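Local coordinates for transcriptional repressor (Vibrio fischeri, PDB 3KV1), which probably represses transcription by binding DNA, with a SorC-family domain that is likely to sense a carbohydrate effector, at residues 145-149 / 217-222; 42-46 / 69-73; 154-159 / 185-190. One frame throughout, in Å; residues are numbered along the deposited sequence.

In the fold
All three contacts lie in one putative sugar-binding domain of Rossmann-like alpha/beta build. Contact 2 comes first along the chain and packs helices 34-52 and 65-72 on the mixed sheet. Contact 1 then ties the ends of helices 137-147 and 215-219 over it, and contact 3, an antiparallel strand pair of the sheet itself, is nested inside the loop that contact 1 closes. Contacts 1 and 3, with centres about 18 Å apart, touch through L218 and I189; the centre of contact 2 is about 21 Å and 19 Å from theirs. One continuous sheet with helices packed on it thus joins all three, and the D188 end of contact 3, beside a bound glycerol, may border a pocket.

Contact 1 (145-149 / 217-222); sequences QARKA and DLRQIP
In this Rossmann-like alpha/beta domain two helices, 137-147 and 215-219, end side by side, and R147 and D217 join them by a salt bridge. R147 NE donates to D217 OD1 at 2.9 Å; the oxygen lies close to the guanidinium plane but is met from above the carboxylate plane, the two groups being turned 50° apart. The arginine is extended through chi1 and chi2, then bent at chi3 (-73°), which brings NE, rather than the tip nitrogens, to the acid. D217 OD2 is held separately by E214 N.

Next to this pair Q220 folds back. Its NE2 reaches R147 O across the contact at 2.7 Å, nearly in its own amide plane, and adds a second donor to D217 O at 2.8 Å, already taken by Q220 N. Both bonds hold for one of two deposited conformers, so this clasp may be partial.

The methyls of A146 and A149 suit close packing on the sheet, against A60 and V85 and against A58, while their carbonyls face the other segment. I221 lays CD1 on A146 O and CG2 on A149 O, each at 3.6 Å, and also touches A60 and A152. P222 finishes the contact, with CD 3.4 Å from A149 O.

Contact 2 (42-46 / 69-73); sequences AALVS and AVADH
The H73 ring lies flat on the backbone of A43 where helix 34-52 packs beside helix 65-72 against the Rossmann-like sheet. A43 CA sits over the ring centre, 3.8 Å from the centroid and 14° off the normal, a CH-pi contact, while A43 CB approaches H73 CE1 at 3.4 Å. With CG anti to its own backbone N (chi1 174°), H73, the first residue past helix 65-72, extends across to helix 34-52. A flat ring can settle on a helix surface here because alanine offers little bulk beside it.

The middle of the interface is built from small residues. A42 CB points at the other helix, 3.5 Å from A69 CB and in touch with the peptide that follows it, so the backbones come close: A42 CA and V70 CA are only 4.6 Å apart. Nearer the sheet V45 and V70 cross at about a right angle, CG1 of V45 meeting CG2 of V70 at 3.8 Å. Both branched side chains also rest on M227 of strand 223-227.

S46 faces the opposing helix too; in the one of its two conformers described, OG is 3.5 Å from H73 CD2 and hydrogen-bonds K110 NZ. K110 NZ also donates to the carbonyls of V70 and H73, just where helix 65-72 ends. A water bridges the two segments, donating to A43 O at 2.9 Å and weakly accepting from H73 NE2 at 3.3 Å.

Contact 3 (154-159 / 185-190); sequences VGIGDM and IVGDIG
The D188 carboxylate lies against the backbone of G157, OD1 being 3.2 Å from G157 CA, and glycine suits this place because it has no side chain to hold the acid off. With chi1 at 77°, D188 CG sits between the backbone N and the carbonyl carbon, which swings the carboxylate toward the partner strand. N162 ND2 then grips OD1, while OD2 takes G191 N and a glycerol, probably from the crystallisation liquor, though such molecules often mark pockets.

The peptide groups meet as an antiparallel ladder. G157 and D188 form a hydrogen-bonded pair, G157 N to D188 O at 2.8 Å and D188 N to G157 O at 3.0 Å. G190 N meets G155 O at 3.0 Å; the positive phi of G190 is easy for glycine. Beside it V154 CG2 packs on I189 CG1 at 3.6 Å. At the far end selenomethionine M159 lays SE on I185 CG2, also at 3.6 Å, and a water links M159 N with V186 O.

Residues 154-158 lie between strands 185-189 (antiparallel) and 223-227 (parallel); strand 151-158 also pairs with 58-61. Beyond 185-189 comes strand 193-196, where V186 and G187 form a classic bulge opposite F195; helix 234-242 covers I156 and helix 173-181 packs on M159.

Contact 1 (145-149 / 217-222)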
loop_
_atom_site.group_PDB
_atom_site.type_symbol
_atom_site.label_atom_id
_atom_site.label_comp_id
_atom_site.label_asym_id
_atom_site.label_seq_id
_atom_site.Cartn_x
_atom_site.Cartn_y
_atom_site.Cartn_z
ATOM N N GLN A 145 -5.920 -6.553 12.052
ATOM C CA GLN A 145 -5.668 -7.785 11.298
ATOM C C GLN A 145 -4.259 -8.338 11.595
ATOM O O GLN A 145 -4.045 -9.553 11.721
ATOM C CB GLN A 145 -5.842 -7.578 9.786
ATOM C CG GLN A 145 -7.303 -7.304 9.378
ATOM C CD GLN A 145 -8.280 -8.291 10.014
ATOM O OE1 GLN A 145 -9.184 -7.897 10.767
ATOM N NE2 GLN A 145 -8.093 -9.585 9.728
ATOM N N ALA A 146 -3.292 -7.450 11.737
ATOM C CA ALA A 146 -1.937 -7.932 11.947
ATOM C C ALA A 146 -1.839 -8.499 13.361
ATOM O O ALA A 146 -1.157 -9.482 13.595
ATOM C CB ALA A 146 -0.909 -6.795 11.726
ATOM N N ARG A 147 -2.567 -7.902 14.304
ATOM C CA ARG A 147 -2.486 -8.279 15.720
ATOM C C ARG A 147 -3.060 -9.673 15.888
ATOM O O ARG A 147 -2.648 -10.445 16.765
ATOM C CB ARG A 147 -3.352 -7.270 16.496
ATOM C CG ARG A 147 -3.196 -7.190 17.973
ATOM C CD ARG A 147 -3.961 -5.945 18.478
ATOM N NE ARG A 147 -3.255 -4.704 18.131
ATOM C CZ ARG A 147 -3.818 -3.659 17.519
ATOM N NH1 ARG A 147 -5.095 -3.710 17.157
ATOM N NH2 ARG A 147 -3.102 -2.563 17.268
ATOM N N LYS A 148 -4.016 -9.990 15.023
ATOM C CA LYS A 148 -4.735 -11.244 15.080
ATOM C C LYS A 148 -4.095 -12.320 14.193
ATOM O O LYS A 148 -4.695 -13.357 13.939
ATOM C CB LYS A 148 -6.210 -10.989 14.653
ATOM C CG LYS A 148 -7.103 -12.220 14.641
ATOM C CD LYS A 148 -8.491 -11.954 14.028
ATOM C CE LYS A 148 -9.283 -13.270 13.810
ATOM N NZ LYS A 148 -9.881 -13.829 15.106
ATOM N N ALA A 149 -2.873 -12.089 13.692
ATOM C CA ALA A 149 -2.235 -13.076 12.831
ATOM C C ALA A 149 -1.713 -14.270 13.629
ATOM O O ALA A 149 -1.304 -14.141 14.781
ATOM C CB ALA A 149 -1.048 -12.427 12.067
ATOM N N ASP A 217 1.728 -6.551 21.155
ATOM C CA ASP A 217 1.047 -7.275 20.083
ATOM C C ASP A 217 1.831 -8.526 19.763
ATOM O O ASP A 217 1.255 -9.600 19.605
ATOM C CB ASP A 217 0.927 -6.434 18.813
ATOM C CG ASP A 217 0.152 -5.146 19.035
ATOM O OD1 ASP A 217 -0.881 -5.164 19.750
ATOM O OD2 ASP A 217 0.592 -4.114 18.498
ATOM N N LEU A 218 3.154 -8.408 19.647
ATOM C CA LEU A 218 3.954 -9.583 19.329
ATOM C C LEU A 218 3.833 -10.616 20.455
ATOM O O LEU A 218 3.912 -11.826 20.213
ATOM C CB LEU A 218 5.457 -9.226 19.138
ATOM C CG LEU A 218 5.852 -8.471 17.869
ATOM C CD1 LEU A 218 7.400 -8.164 17.841
ATOM C CD2 LEU A 218 5.440 -9.239 16.598
ATOM N N ARG A 219 3.645 -10.160 21.689
ATOM C CA ARG A 219 3.603 -11.107 22.804
ATOM C C ARG A 219 2.395 -12.054 22.655
ATOM O O ARG A 219 2.434 -13.199 23.122
ATOM C CB ARG A 219 3.531 -10.372 24.141
ATOM C CG ARG A 219 3.836 -11.232 25.377
ATOM C CD ARG A 219 3.882 -10.369 26.684
ATOM N NE ARG A 219 4.887 -9.308 26.586
ATOM C CZ ARG A 219 6.198 -9.529 26.570
ATOM N NH1 ARG A 219 6.672 -10.772 26.719
ATOM N NH2 ARG A 219 7.042 -8.509 26.443
ATOM N N GLN A 220 1.326 -11.571 22.027
ATOM C CA GLN A 220 0.123 -12.395 21.847
ATOM C C GLN A 220 -0.055 -12.984 20.441
ATOM O O GLN A 220 -1.098 -13.536 20.151
ATOM C CB GLN A 220 -1.156 -11.647 22.278
ATOM C CG GLN A 220 -1.425 -10.322 21.545
ATOM C CD GLN A 220 -2.062 -10.490 20.166
ATOM O OE1 GLN A 220 -3.078 -11.179 20.023
ATOM N NE2 GLN A 220 -1.501 -9.813 19.154
ATOM N N ILE A 221 0.957 -12.884 19.578
ATOM C CA ILE A 221 0.914 -13.563 18.286
ATOM C C ILE A 221 1.499 -14.970 18.525
ATOM O O ILE A 221 2.566 -15.105 19.097
ATOM C CB ILE A 221 1.704 -12.769 17.194
ATOM C CG1 ILE A 221 0.877 -11.539 16.769
ATOM C CG2 ILE A 221 2.052 -13.662 15.980
ATOM C CD1 ILE A 221 1.555 -10.685 15.708
ATOM N N PRO A 222 0.776 -16.024 18.094
ATOM C CA PRO A 222 1.225 -17.386 18.472
ATOM C C PRO A 222 2.608 -17.778 17.956
ATOM O O PRO A 222 3.293 -18.541 18.626
ATOM C CB PRO A 222 0.180 -18.292 17.796
ATOM C CG PRO A 222 -1.051 -17.434 17.693
ATOM C CD PRO A 222 -0.560 -16.017 17.476
#

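Contact 2 (42-46 / 69-73)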
loop_
_atom_site.group_PDB
_atom_site.type_symbol
_atom_site.label_atom_id
_atom_site.label_comp_id
_atom_site.label_asym_id
_atom_site.label_seq_id
_atom_site.Cartn_x
_atom_site.Cartn_y
_atom_site.Cartn_z
ATOM N N ALA A 42 17.166 -17.394 5.570
ATOM C CA ALA A 42 15.875 -17.250 4.895
ATOM C C ALA A 42 15.406 -18.583 4.300
ATOM O O ALA A 42 14.186 -18.844 4.234
ATOM C CB ALA A 42 15.928 -16.163 3.837
ATOM N N ALA A 43 16.343 -19.464 3.929
ATOM C CA ALA A 43 15.947 -20.763 3.376
ATOM C C ALA A 43 15.222 -21.609 4.416
ATOM O O ALA A 43 14.243 -22.306 4.120
ATOM C CB ALA A 43 17.175 -21.538 2.830
ATOM N N LEU A 44 15.694 -21.541 5.649
ATOM C CA LEU A 44 15.116 -22.374 6.679
ATOM C C LEU A 44 13.753 -21.794 7.034
ATOM O O LEU A 44 12.805 -22.538 7.288
ATOM C CB LEU A 44 16.013 -22.342 7.922
ATOM C CG LEU A 44 17.417 -22.937 7.685
ATOM C CD1 LEU A 44 18.210 -22.830 8.991
ATOM C CD2 LEU A 44 17.334 -24.391 7.212
ATOM N N VAL A 45 13.664 -20.473 7.073
ATOM C CA VAL A 45 12.355 -19.852 7.402
ATOM C C VAL A 45 11.315 -20.126 6.295
ATOM O O VAL A 45 10.125 -20.379 6.580
ATOM C CB VAL A 45 12.501 -18.341 7.648
ATOM C CG1 VAL A 45 11.106 -17.700 7.852
ATOM C CG2 VAL A 45 13.386 -18.112 8.872
ATOM N N SER A 46 11.759 -20.098 5.037
ATOM C CA SER A 46 10.875 -20.361 3.875
ATOM C C SER A 46 10.243 -21.753 3.975
ATOM O O SER A 46 9.039 -21.943 3.734
ATOM C CB SER A 46 11.650 -20.245 2.555
ATOM O OG SER A 46 10.806 -20.506 1.422
ATOM N N ALA A 69 14.701 -11.294 2.600
ATOM C CA ALA A 69 15.381 -12.516 2.127
ATOM C C ALA A 69 14.414 -13.723 2.058
ATOM O O ALA A 69 14.573 -14.588 1.201
ATOM C CB ALA A 69 16.601 -12.852 3.020
ATOM N N VAL A 70 13.414 -13.763 2.949
ATOM C CA VAL A 70 12.453 -14.893 2.944
ATOM C C VAL A 70 11.576 -14.797 1.697
ATOM O O VAL A 70 11.287 -15.790 1.053
ATOM C CB VAL A 70 11.577 -14.888 4.223
ATOM C CG1 VAL A 70 10.544 -16.029 4.191
ATOM C CG2 VAL A 70 12.481 -14.967 5.519
ATOM N N ALA A 71 11.172 -13.583 1.353
ATOM C CA ALA A 71 10.357 -13.402 0.154
ATOM C C ALA A 71 11.145 -13.702 -1.109
ATOM O O ALA A 71 10.603 -14.208 -2.090
ATOM C CB ALA A 71 9.772 -11.977 0.128
ATOM N N ASP A 72 12.451 -13.456 -1.059
ATOM C CA ASP A 72 13.292 -13.608 -2.234
ATOM C C ASP A 72 13.878 -15.008 -2.367
ATOM O O ASP A 72 14.491 -15.328 -3.379
ATOM C CB ASP A 72 14.403 -12.547 -2.232
ATOM C CG ASP A 72 13.842 -11.120 -2.342
ATOM O OD1 ASP A 72 12.691 -10.962 -2.819
ATOM O OD2 ASP A 72 14.545 -10.159 -1.948
ATOM N N HIS A 73 13.677 -15.858 -1.362
ATOM C CA HIS A 73 14.257 -17.192 -1.430
ATOM C C HIS A 73 13.559 -17.979 -2.540
ATOM O O HIS A 73 12.325 -18.065 -2.555
ATOM C CB HIS A 73 14.118 -17.937 -0.113
ATOM C CG HIS A 73 14.565 -19.362 -0.198
ATOM N ND1 HIS A 73 15.892 -19.722 -0.251
ATOM C CD2 HIS A 73 13.854 -20.514 -0.293
ATOM C CE1 HIS A 73 15.985 -21.037 -0.348
ATOM N NE2 HIS A 73 14.760 -21.540 -0.358
HETATM O O HOH W 1 13.829 -23.910 1.754
#

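Contact 3 (154-159 / 185-190)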
loop_
_atom_site.group_PDB
_atom_site.type_symbol
_atom_site.label_atom_id
_atom_site.label_comp_id
_atom_site.label_asym_id
_atom_site.label_seq_id
_atom_site.Cartn_x
_atom_site.Cartn_y
_atom_site.Cartn_z
ATOM N N VAL A 154 9.678 -11.229 11.463
ATOM C CA VAL A 154 10.345 -9.973 11.791
ATOM C C VAL A 154 11.852 -10.152 11.858
ATOM O O VAL A 154 12.352 -11.253 12.154
ATOM C CB VAL A 154 9.838 -9.449 13.151
ATOM C CG1 VAL A 154 8.382 -8.936 13.046
ATOM C CG2 VAL A 154 9.974 -10.555 14.249
ATOM N N GLY A 155 12.581 -9.077 11.604
ATOM C CA GLY A 155 14.026 -9.131 11.750
ATOM C C GLY A 155 14.382 -8.506 13.078
ATOM O O GLY A 155 13.593 -7.727 13.629
ATOM N N ILE A 156 15.560 -8.834 13.619
ATOM C CA ILE A 156 16.030 -8.149 14.824
ATOM C C ILE A 156 17.143 -7.223 14.348
ATOM O O ILE A 156 18.156 -7.693 13.803
ATOM C CB ILE A 156 16.614 -9.135 15.849
ATOM C CG1 ILE A 156 15.564 -10.194 16.215
ATOM C CG2 ILE A 156 17.146 -8.355 17.110
ATOM C CD1 ILE A 156 16.140 -11.405 17.017
ATOM N N GLY A 157 16.970 -5.924 14.531
ATOM C CA GLY A 157 17.932 -4.988 13.974
ATOM C C GLY A 157 18.782 -4.394 15.071
ATOM O O GLY A 157 18.394 -4.418 16.241
ATOM N N ASP A 158 19.960 -3.890 14.717
ATOM C CA ASP A 158 20.736 -3.120 15.686
ATOM C C ASP A 158 20.504 -1.629 15.426
ATOM O O ASP A 158 19.965 -1.254 14.378
ATOM C CB ASP A 158 22.221 -3.494 15.652
ATOM C CG ASP A 158 22.966 -2.866 14.483
ATOM O OD1 ASP A 158 24.207 -2.764 14.577
ATOM O OD2 ASP A 158 22.324 -2.490 13.478
HETATM N N MSE A 159 20.870 -0.778 16.382
HETATM C CA MSE A 159 20.540 0.641 16.276
HETATM C C MSE A 159 20.963 1.173 14.898
HETATM O O MSE A 159 20.243 1.970 14.278
HETATM C CB MSE A 159 21.157 1.463 17.418
HETATM C CG MSE A 159 20.357 1.400 18.713
HETATM SE SE MSE A 159 18.651 2.347 18.540
HETATM C CE MSE A 159 19.308 4.143 18.929
ATOM N N ILE A 185 18.307 1.606 24.575
ATOM C CA ILE A 185 17.853 0.794 23.431
ATOM C C ILE A 185 19.047 0.120 22.775
ATOM O O ILE A 185 20.054 0.772 22.440
ATOM C CB ILE A 185 17.144 1.683 22.388
ATOM C CG1 ILE A 185 15.968 2.386 23.049
ATOM C CG2 ILE A 185 16.734 0.845 21.152
ATOM C CD1 ILE A 185 14.988 1.440 23.746
ATOM N N VAL A 186 18.959 -1.181 22.583
ATOM C CA VAL A 186 20.026 -1.882 21.898
ATOM C C VAL A 186 19.560 -2.534 20.594
ATOM O O VAL A 186 20.380 -3.065 19.844
ATOM C CB VAL A 186 20.664 -2.971 22.783
ATOM C CG1 VAL A 186 21.355 -2.345 24.021
ATOM C CG2 VAL A 186 19.624 -4.047 23.151
ATOM N N GLY A 187 18.264 -2.534 20.321
ATOM C CA GLY A 187 17.803 -3.157 19.089
ATOM C C GLY A 187 16.349 -2.890 18.785
ATOM O O GLY A 187 15.620 -2.313 19.610
ATOM N N ASP A 188 15.939 -3.270 17.570
ATOM C CA ASP A 188 14.522 -3.218 17.214
ATOM C C ASP A 188 14.073 -4.591 16.771
ATOM O O ASP A 188 14.878 -5.450 16.373
ATOM C CB ASP A 188 14.250 -2.288 16.034
ATOM C CG ASP A 188 14.643 -2.921 14.702
ATOM O OD1 ASP A 188 15.755 -2.627 14.241
ATOM O OD2 ASP A 188 13.879 -3.742 14.108
ATOM N N ILE A 189 12.766 -4.775 16.838
ATOM C CA ILE A 189 12.116 -5.938 16.266
ATOM C C ILE A 189 11.088 -5.489 15.251
ATOM O O ILE A 189 10.193 -4.697 15.565
ATOM C CB ILE A 189 11.505 -6.844 17.350
ATOM C CG1 ILE A 189 10.972 -8.146 16.721
ATOM C CG2 ILE A 189 10.454 -6.105 18.171
ATOM C CD1 ILE A 189 10.936 -9.350 17.710
ATOM N N GLY A 190 11.226 -6.011 14.032
ATOM C CA GLY A 190 10.311 -5.748 12.936
ATOM C C GLY A 190 10.393 -4.346 12.349
ATOM O O GLY A 190 9.691 -4.016 11.365
HETATM O O HOH W 2 22.518 -1.413 18.835
#